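ABC transporter periplasmic-binding protein YtfQ (Mycobacterium smegmatis, PDB 6HB0) probably captures a sugar outside the cell membrane as the solute-binding component of an ABC transporter, with L-arabinofuranose the likely cargo. Local coordinates at residues Ile163-Gly168 and Ala241-His246; Ala275-Val278 and Pro283-Glu286. All coordinates share one frame; numbering follows the deposited sequence.

Contact 1: Ile163-Gly168 and Ala241-His246. With ZN (zinc ion), chain I.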
loop_
_atom_site.group_PDB
_atom_site.type_symbol
_atom_site.label_atom_id
_atom_site.label_comp_id
_atom_site.label_asym_id
_atom_site.label_seq_id
_atom_site.Cartn_x
_atom_site.Cartn_y
_atom_site.Cartn_z
ATOM N N ILE A 163 -7.324 10.183 -1.179
ATOM C CA ILE A 163 -8.637 10.360 -0.603
ATOM C C ILE A 163 -8.720 9.528 0.683
ATOM O O ILE A 163 -9.165 10.007 1.746
ATOM C CB ILE A 163 -9.748 9.905 -1.579
ATOM C CG1 ILE A 163 -9.816 10.864 -2.772
ATOM C CG2 ILE A 163 -11.082 9.719 -0.875
ATOM C CD1 ILE A 163 -10.857 10.524 -3.816
ATOM N N ASP A 164 -8.265 8.298 0.599
ATOM C CA ASP A 164 -8.410 7.380 1.714
ATOM C C ASP A 164 -7.463 7.682 2.869
ATOM O O ASP A 164 -7.852 7.548 4.001
ATOM C CB ASP A 164 -8.150 5.956 1.248
ATOM C CG ASP A 164 -9.319 5.339 0.464
ATOM O OD1 ASP A 164 -10.430 5.921 0.340
ATOM O OD2 ASP A 164 -9.104 4.206 -0.005
ATOM N N ARG A 165 -6.211 8.059 2.587
ATOM C CA ARG A 165 -5.319 8.428 3.627
ATOM C C ARG A 165 -5.804 9.693 4.359
ATOM O O ARG A 165 -5.609 9.811 5.574
ATOM C CB ARG A 165 -3.933 8.609 3.096
ATOM C CG ARG A 165 -3.275 7.290 2.749
ATOM C CD ARG A 165 -1.923 7.486 2.088
ATOM N NE ARG A 165 -1.464 6.184 1.602
ATOM C CZ ARG A 165 -0.584 5.974 0.648
ATOM N NH1 ARG A 165 0.049 6.955 0.005
ATOM N NH2 ARG A 165 -0.340 4.726 0.334
ATOM N N LYS A 166 -6.429 10.601 3.630
ATOM C CA LYS A 166 -6.990 11.811 4.249
ATOM C C LYS A 166 -8.143 11.432 5.182
ATOM O O LYS A 166 -8.205 11.870 6.305
ATOM C CB LYS A 166 -7.446 12.820 3.213
ATOM C CG LYS A 166 -8.070 14.079 3.780
ATOM C CD LYS A 166 -8.200 15.146 2.673
ATOM C CE LYS A 166 -8.830 16.407 3.247
ATOM N NZ LYS A 166 -8.461 17.631 2.461
ATOM N N THR A 167 -9.017 10.575 4.693
ATOM C CA THR A 167 -10.149 10.088 5.480
ATOM C C THR A 167 -9.646 9.403 6.722
ATOM O O THR A 167 -10.081 9.707 7.824
ATOM C CB THR A 167 -10.993 9.147 4.635
ATOM O OG1 THR A 167 -11.545 9.917 3.569
ATOM C CG2 THR A 167 -12.102 8.497 5.452
ATOM N N GLY A 168 -8.665 8.533 6.550
ATOM C CA GLY A 168 -8.114 7.799 7.673
ATOM C C GLY A 168 -7.438 8.659 8.678
ATOM O O GLY A 168 -7.612 8.480 9.869
ATOM N N ALA A 241 4.874 9.900 8.174
ATOM C CA ALA A 241 4.693 9.614 6.728
ATOM C C ALA A 241 4.212 8.230 6.460
ATOM O O ALA A 241 4.331 7.352 7.289
ATOM C CB ALA A 241 5.951 9.900 5.967
ATOM N N VAL A 242 3.641 8.026 5.284
ATOM C CA VAL A 242 3.330 6.708 4.788
ATOM C C VAL A 242 4.405 6.253 3.816
ATOM O O VAL A 242 4.911 7.045 3.047
ATOM C CB VAL A 242 1.966 6.727 4.104
ATOM C CG1 VAL A 242 1.581 5.332 3.646
ATOM C CG2 VAL A 242 0.904 7.311 5.045
ATOM N N ASP A 243 4.725 4.955 3.855
ATOM C CA ASP A 243 5.636 4.228 2.919
ATOM C C ASP A 243 6.996 3.960 3.602
ATOM O O ASP A 243 7.807 4.859 3.823
ATOM C CB ASP A 243 5.925 4.926 1.591
ATOM C CG ASP A 243 4.724 5.113 0.693
ATOM O OD1 ASP A 243 3.727 4.382 0.755
ATOM O OD2 ASP A 243 4.837 6.024 -0.130
ATOM N N ALA A 244 7.252 2.705 3.910
ATOM C CA ALA A 244 8.484 2.341 4.559
ATOM C C ALA A 244 9.527 2.024 3.491
ATOM O O ALA A 244 9.944 0.887 3.335
ATOM C CB ALA A 244 8.228 1.164 5.455
ATOM N N THR A 245 9.894 3.031 2.719
ATOM C CA THR A 245 10.871 2.863 1.678
ATOM C C THR A 245 12.269 3.097 2.270
ATOM O O THR A 245 12.453 3.615 3.386
ATOM C CB THR A 245 10.671 3.920 0.589
ATOM O OG1 THR A 245 10.883 5.223 1.155
ATOM C CG2 THR A 245 9.300 3.833 -0.023
ATOM N N HIS A 246 13.270 2.749 1.499
ATOM C CA HIS A 246 14.648 2.948 1.935
ATOM C C HIS A 246 14.918 4.427 2.374
ATOM O O HIS A 246 15.463 4.672 3.463
ATOM C CB HIS A 246 15.645 2.529 0.829
ATOM C CG HIS A 246 16.984 2.115 1.370
ATOM N ND1 HIS A 246 17.394 0.796 1.405
ATOM C CD2 HIS A 246 17.981 2.839 1.934
ATOM C CE1 HIS A 246 18.579 0.730 2.002
ATOM N NE2 HIS A 246 18.961 1.951 2.321
HETATM ZN ZN ZN I . -10.325 3.494 -1.582
HETATM O O HOH W 1 -12.065 4.855 -1.556
HETATM O O HOH W 2 2.298 5.468 -1.233
HETATM O O HOH W 3 -11.899 2.674 -0.177
HETATM O O HOH W 4 -9.044 1.955 -1.748
#
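R165 reaches from helix 160-173 to V242, the last residue of strand 238-242, and D243, just past it. The contact lies in one lobe of a type I periplasmic binding protein, a Rossmann-like domain. It sits at the C-terminal end of a sheet strand, where such proteins probably face the sugar cleft between the lobes. The R165 chain is extended from CG to NE and carries its guanidinium flat against the valine. V242 CG1 sits 3.6 Å above the guanidinium plane, over its centre. The methyl points there because it is anti to the backbone N (chi1 -177°). V242 CG2 lies 4.1 Å from R165 CD, so the two branches meet different parts of the arginine.

The D243 carboxylate plane is turned 82° from the guanidinium, and OD1 lies 4.1 Å from R165 NH2, well out of the guanidinium plane. No N-H points at it, so this is a meeting of charges without a salt bridge. The salt-bridge partners lie outside the two segments: E129 for R165 and R34 for D243.

D164, the residue before R165 on the helix, binds a zinc ion through OD2 at 2.1 Å, together with D160. Its OD1 accepts a bond from water 1, itself a zinc ligand. Water 2 joins the two segments: it accepts from R165 NH1 at 3.0 Å and donates to D243 OD1 at 2.7 Å.

Contact 2: Ala275-Val278 and Pro283-Glu286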
loop_
_atom_site.group_PDB
_atom_site.type_symbol
_atom_site.label_atom_id
_atom_site.label_comp_id
_atom_site.label_asym_id
_atom_site.label_seq_id
_atom_site.Cartn_x
_atom_site.Cartn_y
_atom_site.Cartn_z
ATOM N N ALA A 275 -5.127 -19.898 -3.131
ATOM C CA ALA A 275 -5.377 -20.617 -4.367
ATOM C C ALA A 275 -5.590 -22.115 -4.092
ATOM O O ALA A 275 -6.533 -22.736 -4.590
ATOM C CB ALA A 275 -4.248 -20.403 -5.332
ATOM N N LYS A 276 -4.745 -22.669 -3.238
ATOM C CA LYS A 276 -4.921 -24.076 -2.832
ATOM C C LYS A 276 -6.256 -24.314 -2.135
ATOM O O LYS A 276 -6.946 -25.284 -2.433
ATOM C CB LYS A 276 -3.762 -24.507 -1.950
ATOM C CG LYS A 276 -2.500 -24.643 -2.728
ATOM C CD LYS A 276 -1.320 -24.964 -1.815
ATOM C CE LYS A 276 -0.068 -25.111 -2.669
ATOM N NZ LYS A 276 1.148 -25.130 -1.818
ATOM N N LYS A 277 -6.653 -23.410 -1.243
ATOM C CA LYS A 277 -7.903 -23.559 -0.531
ATOM C C LYS A 277 -9.084 -23.512 -1.479
ATOM O O LYS A 277 -9.964 -24.384 -1.417
ATOM C CB LYS A 277 -8.059 -22.498 0.546
ATOM C CG LYS A 277 -7.115 -22.723 1.698
ATOM C CD LYS A 277 -7.312 -21.661 2.760
ATOM C CE LYS A 277 -6.439 -21.966 3.970
ATOM N NZ LYS A 277 -6.590 -20.784 4.848
ATOM N N VAL A 278 -9.119 -22.508 -2.366
ATOM C CA VAL A 278 -10.291 -22.376 -3.214
ATOM C C VAL A 278 -10.340 -23.522 -4.265
ATOM O O VAL A 278 -11.406 -23.966 -4.627
ATOM C CB VAL A 278 -10.438 -20.967 -3.853
ATOM C CG1 VAL A 278 -10.584 -19.933 -2.767
ATOM C CG2 VAL A 278 -9.305 -20.651 -4.792
ATOM N N PRO A 283 -14.125 -23.061 1.940
ATOM C CA PRO A 283 -14.660 -21.712 1.990
ATOM C C PRO A 283 -13.617 -20.769 2.518
ATOM O O PRO A 283 -12.846 -21.143 3.397
ATOM C CB PRO A 283 -15.860 -21.825 2.942
ATOM C CG PRO A 283 -16.250 -23.263 2.866
ATOM C CD PRO A 283 -14.945 -23.994 2.737
ATOM N N VAL A 284 -13.558 -19.570 1.950
ATOM C CA VAL A 284 -12.602 -18.563 2.422
ATOM C C VAL A 284 -13.323 -17.251 2.663
ATOM O O VAL A 284 -14.387 -17.023 2.078
ATOM C CB VAL A 284 -11.453 -18.371 1.406
ATOM C CG1 VAL A 284 -10.732 -19.685 1.187
ATOM C CG2 VAL A 284 -11.979 -17.889 0.068
ATOM N N PRO A 285 -12.755 -16.390 3.512
ATOM C CA PRO A 285 -13.325 -15.061 3.720
ATOM C C PRO A 285 -13.210 -14.208 2.464
ATOM O O PRO A 285 -12.261 -14.398 1.677
ATOM C CB PRO A 285 -12.460 -14.446 4.839
ATOM C CG PRO A 285 -11.274 -15.329 4.988
ATOM C CD PRO A 285 -11.478 -16.575 4.219
ATOM N N GLU A 286 -14.169 -13.295 2.297
ATOM C CA GLU A 286 -14.265 -12.464 1.103
ATOM C C GLU A 286 -13.156 -11.432 1.033
ATOM O O GLU A 286 -12.864 -10.918 -0.039
ATOM C CB GLU A 286 -15.651 -11.816 0.991
ATOM C CG GLU A 286 -16.680 -12.787 0.412
ATOM C CD GLU A 286 -18.135 -12.320 0.536
ATOM O OE1 GLU A 286 -18.430 -11.518 1.452
ATOM O OE2 GLU A 286 -18.987 -12.778 -0.274
#
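V278 on helix 269-279 meets V284 in the loop that follows, and the contact is apolar. V278 CG1 lies 3.8 Å from V284 CG2 and 4.0 Å from V284 CG1. One methyl of V278 thus meets both branches of V284. The two side chains cross at about a right angle. With chi1 at -59°, V284 CG1 is anti to the carbonyl carbon and reaches K277 CB as well as V278, while CG2 meets V278 alone. The closest CA atoms, those of V278 and P283, are 6.8 Å apart. V278 is buried, and it also touches P102 and K119 outside the segments.

A second apolar touch comes from K277, through the base of its side chain. K277 CB is 3.9 Å from V284 CG1. The rest of the lysine is extended beyond CG, and its NZ forms a long, weak ion pair with D273, one turn back on the same helix.

Polar bonds play no part between the two segments. They tie the loop to its other neighbours instead: P285 O accepts from T120 OG1, and the backbone of E286 bonds with that of F121. This is local helix-to-loop packing, where the chain leaves a surface helix of an alpha/beta lobe and enters edge strand 287-288 of its parallel sheet.

Overall arrangement
The two contacts lie in different lobes of the binding protein. Contact 1 belongs to the lobe with the mixed sheet. Contact 2 leads into strand 287-288, at the edge of the parallel sheet. Their centres are about 29 Å apart and their nearest atoms about 16 Å, and they follow one another along the chain. Contact 1 is buried, its centre about 8 Å from the centre of the chain, and is probably near the sugar cleft between the lobes. The D243 side chain is about 5 Å from a zinc ion other than the one on D164. The centre of contact 2 lies about 22 Å from the chain centre, away from the annotated sites.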